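Local structure of 378aa long hypothetical citrate synthase (1VGM) at residues A[79-84]-A[132-137]; A[99-104]-A[122-127]; A[171-176]-A[273-278]; A[156-159]-A[165-168]. The protein is of undemonstrated function but belongs to the citrate synthase family, a mainly helical protein that pairs with a second copy of itself. One frame throughout, in Å; residues are numbered along the deposited sequence.

Contact 1 (A[79-84]-A[132-137])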
loop_
_atom_site.group_PDB
_atom_site.type_symbol
_atom_site.label_atom_id
_atom_site.label_comp_id
_atom_site.label_asym_id
_atom_site.label_seq_id
_atom_site.Cartn_x
_atom_site.Cartn_y
_atom_site.Cartn_z
ATOM N N GLN A 79 -6.291 -16.527 12.378
ATOM C CA GLN A 79 -4.944 -15.983 12.230
ATOM C C GLN A 79 -4.907 -14.502 12.558
ATOM O O GLN A 79 -3.918 -14.007 13.094
ATOM C CB GLN A 79 -4.421 -16.189 10.805
ATOM C CG GLN A 79 -3.858 -17.577 10.554
ATOM C CD GLN A 79 -4.930 -18.564 10.141
ATOM O OE1 GLN A 79 -6.123 -18.241 10.135
ATOM N NE2 GLN A 79 -4.514 -19.776 9.791
ATOM N N VAL A 80 -5.985 -13.794 12.231
ATOM C CA VAL A 80 -6.066 -12.361 12.500
ATOM C C VAL A 80 -5.957 -12.111 13.994
ATOM O O VAL A 80 -5.159 -11.287 14.447
ATOM C CB VAL A 80 -7.408 -11.765 12.015
ATOM C CG1 VAL A 80 -7.526 -10.314 12.478
ATOM C CG2 VAL A 80 -7.498 -11.855 10.510
ATOM N N ILE A 81 -6.780 -12.821 14.755
ATOM C CA ILE A 81 -6.806 -12.662 16.200
ATOM C C ILE A 81 -5.435 -13.042 16.757
ATOM O O ILE A 81 -4.836 -12.305 17.535
ATOM C CB ILE A 81 -7.906 -13.556 16.830
ATOM C CG1 ILE A 81 -9.266 -13.172 16.249
ATOM C CG2 ILE A 81 -7.917 -13.401 18.356
ATOM C CD1 ILE A 81 -9.669 -11.719 16.503
ATOM N N SER A 82 -4.943 -14.196 16.329
ATOM C CA SER A 82 -3.685 -14.719 16.828
ATOM C C SER A 82 -2.564 -13.700 16.650
ATOM O O SER A 82 -1.777 -13.461 17.560
ATOM C CB SER A 82 -3.341 -16.014 16.091
ATOM O OG SER A 82 -2.054 -16.466 16.464
ATOM N N THR A 83 -2.496 -13.093 15.471
ATOM C CA THR A 83 -1.419 -12.159 15.167
ATOM C C THR A 83 -1.581 -10.813 15.878
ATOM O O THR A 83 -0.624 -10.290 16.447
ATOM C CB THR A 83 -1.328 -11.914 13.653
ATOM O OG1 THR A 83 -0.937 -13.132 13.009
ATOM C CG2 THR A 83 -0.314 -10.813 13.343
ATOM N N ILE A 84 -2.786 -10.255 15.838
ATOM C CA ILE A 84 -3.080 -8.990 16.515
ATOM C C ILE A 84 -2.700 -9.071 17.994
ATOM O O ILE A 84 -2.036 -8.179 18.544
ATOM C CB ILE A 84 -4.592 -8.644 16.392
ATOM C CG1 ILE A 84 -4.859 -7.931 15.068
ATOM C CG2 ILE A 84 -5.041 -7.772 17.553
ATOM C CD1 ILE A 84 -6.338 -7.640 14.825
ATOM N N THR A 132 -10.959 -3.331 14.170
ATOM C CA THR A 132 -10.708 -2.105 14.918
ATOM C C THR A 132 -11.064 -2.305 16.397
ATOM O O THR A 132 -10.352 -1.833 17.286
ATOM C CB THR A 132 -11.539 -0.924 14.346
ATOM O OG1 THR A 132 -11.192 -0.708 12.970
ATOM C CG2 THR A 132 -11.275 0.345 15.133
ATOM N N ALA A 133 -12.165 -3.008 16.655
ATOM C CA ALA A 133 -12.569 -3.324 18.019
ATOM C C ALA A 133 -11.494 -4.126 18.737
ATOM O O ALA A 133 -11.189 -3.872 19.908
ATOM C CB ALA A 133 -13.878 -4.101 18.013
ATOM N N ASN A 134 -10.908 -5.092 18.043
ATOM C CA ASN A 134 -9.991 -6.011 18.705
ATOM C C ASN A 134 -8.576 -5.452 18.808
ATOM O O ASN A 134 -7.788 -5.870 19.667
ATOM C CB ASN A 134 -9.974 -7.351 17.973
ATOM C CG ASN A 134 -11.090 -8.264 18.422
ATOM O OD1 ASN A 134 -11.008 -8.881 19.484
ATOM N ND2 ASN A 134 -12.147 -8.348 17.625
ATOM N N ILE A 135 -8.259 -4.499 17.940
ATOM C CA ILE A 135 -7.032 -3.733 18.100
ATOM C C ILE A 135 -7.057 -2.969 19.414
ATOM O O ILE A 135 -6.098 -3.029 20.180
ATOM C CB ILE A 135 -6.824 -2.726 16.940
ATOM C CG1 ILE A 135 -6.493 -3.489 15.655
ATOM C CG2 ILE A 135 -5.694 -1.750 17.298
ATOM C CD1 ILE A 135 -6.212 -2.602 14.469
ATOM N N TYR A 136 -8.148 -2.252 19.678
ATOM C CA TYR A 136 -8.328 -1.636 20.992
ATOM C C TYR A 136 -8.129 -2.664 22.104
ATOM O O TYR A 136 -7.405 -2.419 23.070
ATOM C CB TYR A 136 -9.722 -1.010 21.120
ATOM C CG TYR A 136 -10.104 -0.657 22.541
ATOM C CD1 TYR A 136 -9.457 0.374 23.225
ATOM C CD2 TYR A 136 -11.098 -1.373 23.210
ATOM C CE1 TYR A 136 -9.787 0.680 24.547
ATOM C CE2 TYR A 136 -11.442 -1.077 24.526
ATOM C CZ TYR A 136 -10.781 -0.052 25.188
ATOM O OH TYR A 136 -11.116 0.215 26.490
ATOM N N ARG A 137 -8.772 -3.816 21.968
ATOM C CA ARG A 137 -8.750 -4.800 23.035
ATOM C C ARG A 137 -7.342 -5.345 23.265
ATOM O O ARG A 137 -6.894 -5.448 24.408
ATOM C CB ARG A 137 -9.718 -5.936 22.715
ATOM C CG ARG A 137 -11.158 -5.581 23.041
ATOM C CD ARG A 137 -12.126 -6.650 22.587
ATOM N NE ARG A 137 -13.433 -6.440 23.190
ATOM C CZ ARG A 137 -13.734 -6.703 24.458
ATOM N NH1 ARG A 137 -12.893 -7.379 25.225
ATOM N NH2 ARG A 137 -14.886 -6.285 24.955
#
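I84 and I135 bring their backbones closest, with 6.8 Å from I84 CA to I135 CA, while I81 and N134 sit opposite each other at a wider spacing. The segments 79-84 and 132-137 run in roughly the same direction, their axes at 29° to each other and 10.5 Å apart at closest approach, so side chains must reach into the gap to meet. From I84 two branches do so. CG2, placed anti to the backbone N, lies 4.0 Å from the backbone oxygen N134 O, and the longer arm ends with CD1 4.2 Å from I135 CG1. I81 starts off to one side and bends inward at its end; its side chain and that of N134 cross at a slant, and I81 CD1 comes to 4.2 Å from N134 CG. The amide has polar partners of its own: OD1 accepts a hydrogen bond from K145 N, and ND2 donates to T130 O one turn earlier. With both ends bonded, its plane is held while I81 packs against its carbon. T83 OG1 is hydrogen-bonded to T83 OG1 of the second subunit. This is plain helix-helix packing within the mainly helical citrate synthase fold, joining the short helix 78-84, at the dimer interface, to helix 117-139.

Contact 2 (A[99-104]-A[122-127])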
loop_
_atom_site.group_PDB
_atom_site.type_symbol
_atom_site.label_atom_id
_atom_site.label_comp_id
_atom_site.label_asym_id
_atom_site.label_seq_id
_atom_site.Cartn_x
_atom_site.Cartn_y
_atom_site.Cartn_z
ATOM N N THR A 99 -1.581 -4.843 9.012
ATOM C CA THR A 99 -1.204 -6.245 9.156
ATOM C C THR A 99 -2.420 -7.161 9.079
ATOM O O THR A 99 -2.403 -8.149 8.355
ATOM C CB THR A 99 -0.494 -6.514 10.501
ATOM O OG1 THR A 99 0.654 -5.666 10.620
ATOM C CG2 THR A 99 -0.051 -7.973 10.572
ATOM N N ALA A 100 -3.465 -6.831 9.834
ATOM C CA ALA A 100 -4.697 -7.618 9.814
ATOM C C ALA A 100 -5.248 -7.739 8.400
ATOM O O ALA A 100 -5.664 -8.819 7.981
ATOM C CB ALA A 100 -5.746 -6.990 10.737
ATOM N N PHE A 101 -5.251 -6.636 7.657
ATOM C CA PHE A 101 -5.810 -6.657 6.308
ATOM C C PHE A 101 -4.942 -7.442 5.331
ATOM O O PHE A 101 -5.433 -7.906 4.306
ATOM C CB PHE A 101 -6.020 -5.230 5.792
ATOM C CG PHE A 101 -7.381 -4.677 6.111
ATOM C CD1 PHE A 101 -8.398 -4.703 5.160
ATOM C CD2 PHE A 101 -7.659 -4.174 7.380
ATOM C CE1 PHE A 101 -9.675 -4.249 5.468
ATOM C CE2 PHE A 101 -8.941 -3.712 7.707
ATOM C CZ PHE A 101 -9.950 -3.750 6.750
ATOM N N GLY A 102 -3.657 -7.583 5.661
ATOM C CA GLY A 102 -2.767 -8.430 4.891
ATOM C C GLY A 102 -3.130 -9.886 5.074
ATOM O O GLY A 102 -3.144 -10.661 4.110
ATOM N N ILE A 103 -3.457 -10.255 6.308
ATOM C CA ILE A 103 -3.949 -11.598 6.586
ATOM C C ILE A 103 -5.289 -11.913 5.909
ATOM O O ILE A 103 -5.468 -13.011 5.381
ATOM C CB ILE A 103 -4.064 -11.829 8.109
ATOM C CG1 ILE A 103 -2.660 -11.867 8.718
ATOM C CG2 ILE A 103 -4.810 -13.131 8.394
ATOM C CD1 ILE A 103 -2.632 -11.816 10.227
ATOM N N LEU A 104 -6.220 -10.959 5.907
ATOM C CA LEU A 104 -7.496 -11.157 5.218
ATOM C C LEU A 104 -7.289 -11.340 3.712
ATOM O O LEU A 104 -7.881 -12.230 3.099
ATOM C CB LEU A 104 -8.445 -9.971 5.473
ATOM C CG LEU A 104 -8.913 -9.710 6.914
ATOM C CD1 LEU A 104 -9.852 -8.519 6.952
ATOM C CD2 LEU A 104 -9.612 -10.934 7.469
ATOM N N VAL A 122 -19.286 -4.625 1.451
ATOM C CA VAL A 122 -20.033 -4.615 2.704
ATOM C C VAL A 122 -19.413 -5.575 3.715
ATOM O O VAL A 122 -19.245 -5.228 4.884
ATOM C CB VAL A 122 -21.521 -5.003 2.490
ATOM C CG1 VAL A 122 -22.289 -4.852 3.799
ATOM C CG2 VAL A 122 -22.142 -4.113 1.422
ATOM N N GLN A 123 -19.067 -6.777 3.259
ATOM C CA GLN A 123 -18.377 -7.748 4.109
ATOM C C GLN A 123 -17.103 -7.155 4.686
ATOM O O GLN A 123 -16.811 -7.324 5.871
ATOM C CB GLN A 123 -18.033 -9.015 3.318
ATOM C CG GLN A 123 -19.247 -9.780 2.817
ATOM C CD GLN A 123 -18.876 -11.005 1.993
ATOM O OE1 GLN A 123 -17.760 -11.111 1.470
ATOM N NE2 GLN A 123 -19.818 -11.934 1.864
ATOM N N ILE A 124 -16.342 -6.453 3.850
ATOM C CA ILE A 124 -15.096 -5.844 4.311
ATOM C C ILE A 124 -15.364 -4.785 5.385
ATOM O O ILE A 124 -14.617 -4.654 6.351
ATOM C CB ILE A 124 -14.327 -5.177 3.139
ATOM C CG1 ILE A 124 -13.922 -6.238 2.110
ATOM C CG2 ILE A 124 -13.082 -4.426 3.673
ATOM C CD1 ILE A 124 -13.177 -5.667 0.916
ATOM N N ILE A 125 -16.441 -4.034 5.208
ATOM C CA ILE A 125 -16.840 -3.038 6.192
ATOM C C ILE A 125 -17.200 -3.707 7.518
ATOM O O ILE A 125 -16.839 -3.221 8.587
ATOM C CB ILE A 125 -18.019 -2.185 5.647
ATOM C CG1 ILE A 125 -17.474 -1.205 4.600
ATOM C CG2 ILE A 125 -18.704 -1.415 6.772
ATOM C CD1 ILE A 125 -18.523 -0.631 3.673
ATOM N N ALA A 126 -17.878 -4.841 7.446
ATOM C CA ALA A 126 -18.144 -5.651 8.633
ATOM C C ALA A 126 -16.854 -5.995 9.381
ATOM O O ALA A 126 -16.753 -5.807 10.590
ATOM C CB ALA A 126 -18.875 -6.929 8.227
ATOM N N LYS A 127 -15.864 -6.493 8.653
ATOM C CA LYS A 127 -14.659 -7.021 9.280
ATOM C C LYS A 127 -13.731 -5.919 9.772
ATOM O O LYS A 127 -12.939 -6.135 10.683
ATOM C CB LYS A 127 -13.921 -7.931 8.295
ATOM C CG LYS A 127 -14.738 -9.164 7.906
ATOM C CD LYS A 127 -14.033 -10.027 6.869
ATOM C CE LYS A 127 -14.998 -11.041 6.257
ATOM N NZ LYS A 127 -15.629 -11.903 7.296
#
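The F101 ring meets I124 at its edge: methyl CG2 of I124 lies in the plane of the ring, 3.9 Å from F101 CE1. This is therefore an aliphatic contact against the ring's rim, with no stacking between flat groups. On I124, CG2 is the branch anti to the backbone N (chi1 -63° for CG1), which directs the methyl at the phenyl group. F101 itself leaves helix 93-108 to one side, and the far end of its ring carries it over to I124. The same side chain also touches T128 and I131 of helix 117-139 and I207 and V208 of helix 203-214, so the ring is lodged among three helices. One turn along, L104 starts out toward helix 117-139, and its CD1 packs on the first methylene of K127, 4.3 Å from K127 CB. The lysine offers only the base of its chain to this apolar patch. Farther out it turns away, and its buried ammonium group is hydrogen-bonded to E75 O and S73 O, with a weak bond to Y108 OH as well. These oxygens would compensate the charge of the ammonium group, while the base of the chain packs on L104. No hydrogen bond spans the two segments. Such a buried seam, closed by an aromatic edge, branched methyls and a lysine stem, is helix packing in the interior of the helical citrate synthase fold, linking two consecutive long helices.

Contact 3 (A[171-176]-A[273-278])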
loop_
_atom_site.group_PDB
_atom_site.type_symbol
_atom_site.label_atom_id
_atom_site.label_comp_id
_atom_site.label_asym_id
_atom_site.label_seq_id
_atom_site.Cartn_x
_atom_site.Cartn_y
_atom_site.Cartn_z
ATOM N N ILE A 171 -24.518 5.406 20.336
ATOM C CA ILE A 171 -24.783 4.815 19.028
ATOM C C ILE A 171 -24.951 5.890 17.956
ATOM O O ILE A 171 -24.381 5.785 16.867
ATOM C CB ILE A 171 -26.054 3.937 19.068
ATOM C CG1 ILE A 171 -25.887 2.835 20.122
ATOM C CG2 ILE A 171 -26.302 3.322 17.708
ATOM C CD1 ILE A 171 -27.197 2.153 20.524
ATOM N N LYS A 172 -25.733 6.922 18.265
ATOM C CA LYS A 172 -25.991 7.993 17.307
ATOM C C LYS A 172 -24.711 8.772 16.961
ATOM O O LYS A 172 -24.492 9.134 15.799
ATOM C CB LYS A 172 -27.055 8.958 17.854
ATOM C CG LYS A 172 -28.496 8.464 17.714
ATOM C CD LYS A 172 -29.490 9.377 18.436
ATOM C CE LYS A 172 -29.413 9.193 19.946
ATOM N NZ LYS A 172 -30.436 9.982 20.700
ATOM N N ALA A 173 -23.872 9.028 17.963
ATOM C CA ALA A 173 -22.622 9.763 17.747
ATOM C C ALA A 173 -21.628 8.965 16.905
ATOM O O ALA A 173 -20.888 9.531 16.104
ATOM C CB ALA A 173 -21.986 10.136 19.096
ATOM N N MET A 174 -21.609 7.651 17.097
ATOM C CA MET A 174 -20.712 6.778 16.350
ATOM C C MET A 174 -21.181 6.657 14.897
ATOM O O MET A 174 -20.376 6.707 13.962
ATOM C CB MET A 174 -20.671 5.394 17.003
ATOM C CG MET A 174 -19.636 4.442 16.402
ATOM S SD MET A 174 -17.922 4.929 16.728
ATOM C CE MET A 174 -17.247 5.020 15.045
ATOM N N ASP A 175 -22.488 6.498 14.720
ATOM C CA ASP A 175 -23.096 6.442 13.391
ATOM C C ASP A 175 -22.835 7.732 12.614
ATOM O O ASP A 175 -22.440 7.701 11.444
ATOM C CB ASP A 175 -24.605 6.210 13.523
ATOM C CG ASP A 175 -25.293 6.089 12.188
ATOM O OD1 ASP A 175 -25.942 7.069 11.768
ATOM O OD2 ASP A 175 -25.189 5.014 11.559
ATOM N N ALA A 176 -23.049 8.867 13.267
ATOM C CA ALA A 176 -22.683 10.153 12.679
ATOM C C ALA A 176 -21.204 10.213 12.260
ATOM O O ALA A 176 -20.878 10.621 11.142
ATOM C CB ALA A 176 -23.007 11.275 13.664
ATOM N N LYS A 273 -19.034 19.260 16.285
ATOM C CA LYS A 273 -19.147 20.169 17.417
ATOM C C LYS A 273 -20.466 19.921 18.150
ATOM O O LYS A 273 -20.483 19.763 19.367
ATOM C CB LYS A 273 -19.066 21.627 16.948
ATOM C CG LYS A 273 -19.061 22.649 18.094
ATOM C CD LYS A 273 -18.961 24.073 17.573
ATOM C CE LYS A 273 -19.288 25.101 18.649
ATOM N NZ LYS A 273 -18.277 25.111 19.732
ATOM N N THR A 274 -21.566 19.876 17.402
ATOM C CA THR A 274 -22.880 19.669 17.999
ATOM C C THR A 274 -22.941 18.326 18.731
ATOM O O THR A 274 -23.551 18.215 19.792
ATOM C CB THR A 274 -24.000 19.717 16.925
ATOM O OG1 THR A 274 -23.865 18.605 16.033
ATOM C CG2 THR A 274 -23.892 20.972 16.115
ATOM N N LEU A 275 -22.304 17.306 18.167
ATOM C CA LEU A 275 -22.121 16.054 18.894
ATOM C C LEU A 275 -21.363 16.263 20.196
ATOM O O LEU A 275 -21.816 15.854 21.260
ATOM C CB LEU A 275 -21.373 15.046 18.024
ATOM C CG LEU A 275 -22.131 14.564 16.794
ATOM C CD1 LEU A 275 -21.224 13.666 15.972
ATOM C CD2 LEU A 275 -23.417 13.838 17.227
ATOM N N ALA A 276 -20.199 16.896 20.112
ATOM C CA ALA A 276 -19.418 17.201 21.306
ATOM C C ALA A 276 -20.275 17.957 22.312
ATOM O O ALA A 276 -20.335 17.598 23.483
ATOM C CB ALA A 276 -18.191 18.028 20.933
ATOM N N LYS A 277 -20.943 19.005 21.845
ATOM C CA LYS A 277 -21.787 19.819 22.705
ATOM C C LYS A 277 -22.758 18.978 23.523
ATOM O O LYS A 277 -22.974 19.242 24.701
ATOM C CB LYS A 277 -22.571 20.833 21.872
ATOM C CG LYS A 277 -23.344 21.856 22.707
ATOM C CD LYS A 277 -23.875 23.000 21.844
ATOM C CE LYS A 277 -25.117 23.642 22.450
ATOM N NZ LYS A 277 -25.525 24.858 21.688
ATOM N N SER A 278 -23.348 17.969 22.901
ATOM C CA SER A 278 -24.398 17.211 23.562
ATOM C C SER A 278 -23.807 16.345 24.656
ATOM O O SER A 278 -24.374 16.220 25.742
ATOM C CB SER A 278 -25.135 16.328 22.559
ATOM O OG SER A 278 -25.824 15.290 23.230
#
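L275 carries this contact alone on its side, reaching with both methyls for a pair of alanines one turn apart on helix 168-180. CD1 lies 3.8 Å from A176 CB and also comes within 4.2 Å of the backbone oxygen A173 O. CD2 settles on the other alanine, 4.2 Å from A173 CA and 4.4 Å from A173 CB. The fork of the leucine is thus spread over the two alanine methyls and the backbone of A173. With CG anti to the carbonyl carbon and chi2 at 175°, both methyls reach the alanines. The small alanine side chains are consistent with the close backbones, L275 CA lying 6.4 Å from A173 CA. No hydrogen bond crosses the gap.

One shell out, polar groups fix the two helices. A173 O accepts a hydrogen bond from S177 OG, and D175 OD2 is bonded to Y45 N at a different side of the same helix. On the partner helix, K273 NZ forms a salt bridge with E297 and a hydrogen bond with Y316 OH, tying it to helices 284-304 and 314-323. V320 of helix 314-323 also touches L275, and I319 touches A276. On the side of helix 168-180 turned from L275, M174 packs on A154, F157 and L158 of helix 153-162, so helix 168-180 lies between helix 153-162 and helix 267-280.

Contact 4 (A[156-159]-A[165-168])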
loop_
_atom_site.group_PDB
_atom_site.type_symbol
_atom_site.label_atom_id
_atom_site.label_comp_id
_atom_site.label_asym_id
_atom_site.label_seq_id
_atom_site.Cartn_x
_atom_site.Cartn_y
_atom_site.Cartn_z
ATOM N N SER A 156 -23.197 -2.562 17.105
ATOM C CA SER A 156 -22.394 -3.777 17.095
ATOM C C SER A 156 -20.909 -3.494 17.303
ATOM O O SER A 156 -20.229 -4.238 18.017
ATOM C CB SER A 156 -22.596 -4.535 15.783
ATOM O OG SER A 156 -23.896 -5.097 15.739
ATOM N N PHE A 157 -20.403 -2.426 16.687
ATOM C CA PHE A 157 -18.998 -2.077 16.850
ATOM C C PHE A 157 -18.742 -1.650 18.298
ATOM O O PHE A 157 -17.796 -2.119 18.934
ATOM C CB PHE A 157 -18.600 -0.952 15.885
ATOM C CG PHE A 157 -17.240 -0.376 16.149
ATOM C CD1 PHE A 157 -16.101 -1.178 16.062
ATOM C CD2 PHE A 157 -17.097 0.958 16.520
ATOM C CE1 PHE A 157 -14.834 -0.653 16.328
ATOM C CE2 PHE A 157 -15.834 1.501 16.789
ATOM C CZ PHE A 157 -14.699 0.692 16.702
ATOM N N LEU A 158 -19.596 -0.770 18.818
ATOM C CA LEU A 158 -19.392 -0.217 20.151
ATOM C C LEU A 158 -19.475 -1.299 21.220
ATOM O O LEU A 158 -18.718 -1.269 22.190
ATOM C CB LEU A 158 -20.426 0.870 20.454
ATOM C CG LEU A 158 -20.250 2.184 19.682
ATOM C CD1 LEU A 158 -21.346 3.157 20.072
ATOM C CD2 LEU A 158 -18.886 2.780 19.969
ATOM N N ALA A 159 -20.396 -2.244 21.045
ATOM C CA ALA A 159 -20.611 -3.301 22.027
ATOM C C ALA A 159 -19.426 -4.268 22.091
ATOM O O ALA A 159 -19.019 -4.700 23.169
ATOM C CB ALA A 159 -21.909 -4.063 21.704
ATOM N N LYS A 165 -23.462 -2.729 26.557
ATOM C CA LYS A 165 -24.425 -2.138 25.641
ATOM C C LYS A 165 -24.237 -0.628 25.595
ATOM O O LYS A 165 -24.260 0.035 26.627
ATOM C CB LYS A 165 -25.865 -2.453 26.053
ATOM C CG LYS A 165 -26.861 -2.216 24.903
ATOM C CD LYS A 165 -28.302 -2.060 25.363
ATOM C CE LYS A 165 -29.193 -1.667 24.188
ATOM N NZ LYS A 165 -29.045 -2.620 23.049
ATOM N N PRO A 166 -24.037 -0.063 24.394
ATOM C CA PRO A 166 -23.891 1.394 24.303
ATOM C C PRO A 166 -25.212 2.115 24.581
ATOM O O PRO A 166 -26.285 1.538 24.417
ATOM C CB PRO A 166 -23.400 1.611 22.873
ATOM C CG PRO A 166 -23.959 0.443 22.121
ATOM C CD PRO A 166 -23.846 -0.712 23.084
ATOM N N THR A 167 -25.135 3.371 25.010
ATOM C CA THR A 167 -26.330 4.200 25.126
ATOM C C THR A 167 -26.769 4.660 23.743
ATOM O O THR A 167 -25.996 4.606 22.791
ATOM C CB THR A 167 -26.076 5.432 26.033
ATOM O OG1 THR A 167 -25.182 6.344 25.385
ATOM C CG2 THR A 167 -25.453 4.988 27.367
ATOM N N GLN A 168 -28.016 5.096 23.627
ATOM C CA GLN A 168 -28.531 5.544 22.340
ATOM C C GLN A 168 -27.757 6.762 21.832
ATOM O O GLN A 168 -27.542 6.907 20.633
ATOM C CB GLN A 168 -30.024 5.872 22.454
ATOM C CG GLN A 168 -30.923 4.640 22.526
ATOM C CD GLN A 168 -30.677 3.666 21.377
ATOM O OE1 GLN A 168 -30.098 2.590 21.565
ATOM N NE2 GLN A 168 -31.115 4.043 20.181
#
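On the helix that brings L158 and A159 against P166, S156 OG is gripped by hydrogen bonds to E148 O and S150 OG, with a weak one to S152 O, all leading into the helix; the side chain starts away from the proline. The contact itself is apolar. L158 meets the proline ring obliquely, its CB 3.9 Å from both P166 CB and P166 CG, while the end methyl CD1 lies 3.8 Å from P166 CB. With chi1 at -71°, the leucine keeps CG beside the backbone N and can lay both its base and its tip along the ring. A159 adds its methyl at the ring's other end, 4.1 Å from P166 CD. The backbones are tight, with A159 CA 5.4 Å from K165 CA. K165 starts away from the helix, but its NZ forms a salt bridge with E155 OE2 on that same helix. The T167 side chain caps the N-terminus of helix 168-180, and E170 OE1 accepts from T167 N, a pairing consistent with a capping box. The chemistry implies a division of labour: polar groups fix the ends of the two helices, while a proline, lacking a backbone N-H, fills the apolar side of the turn between them.

Contacts 1 and 2 share helix 117-139 and have centres about 11 Å apart; along the chain 99-104 and 122-127 fall between 79-84 and 132-137. Helices 78-84 and 93-108, their other members, pack together through V80, I103 and L104, and both contacts lie beside the second subunit. Contact 4 comes next and touches contact 1 where F157 packs on T132 and A133. Helix 168-180 of contact 3 follows it, with P166 and L158 packed on I171 and M174 and centres about 14 Å apart; its partner, helix 267-280, comes much later. The centre of contact 3 is about 26 Å from those of contacts 1 and 2. Together they trace helix packing from the dimer interface to helix 267-280.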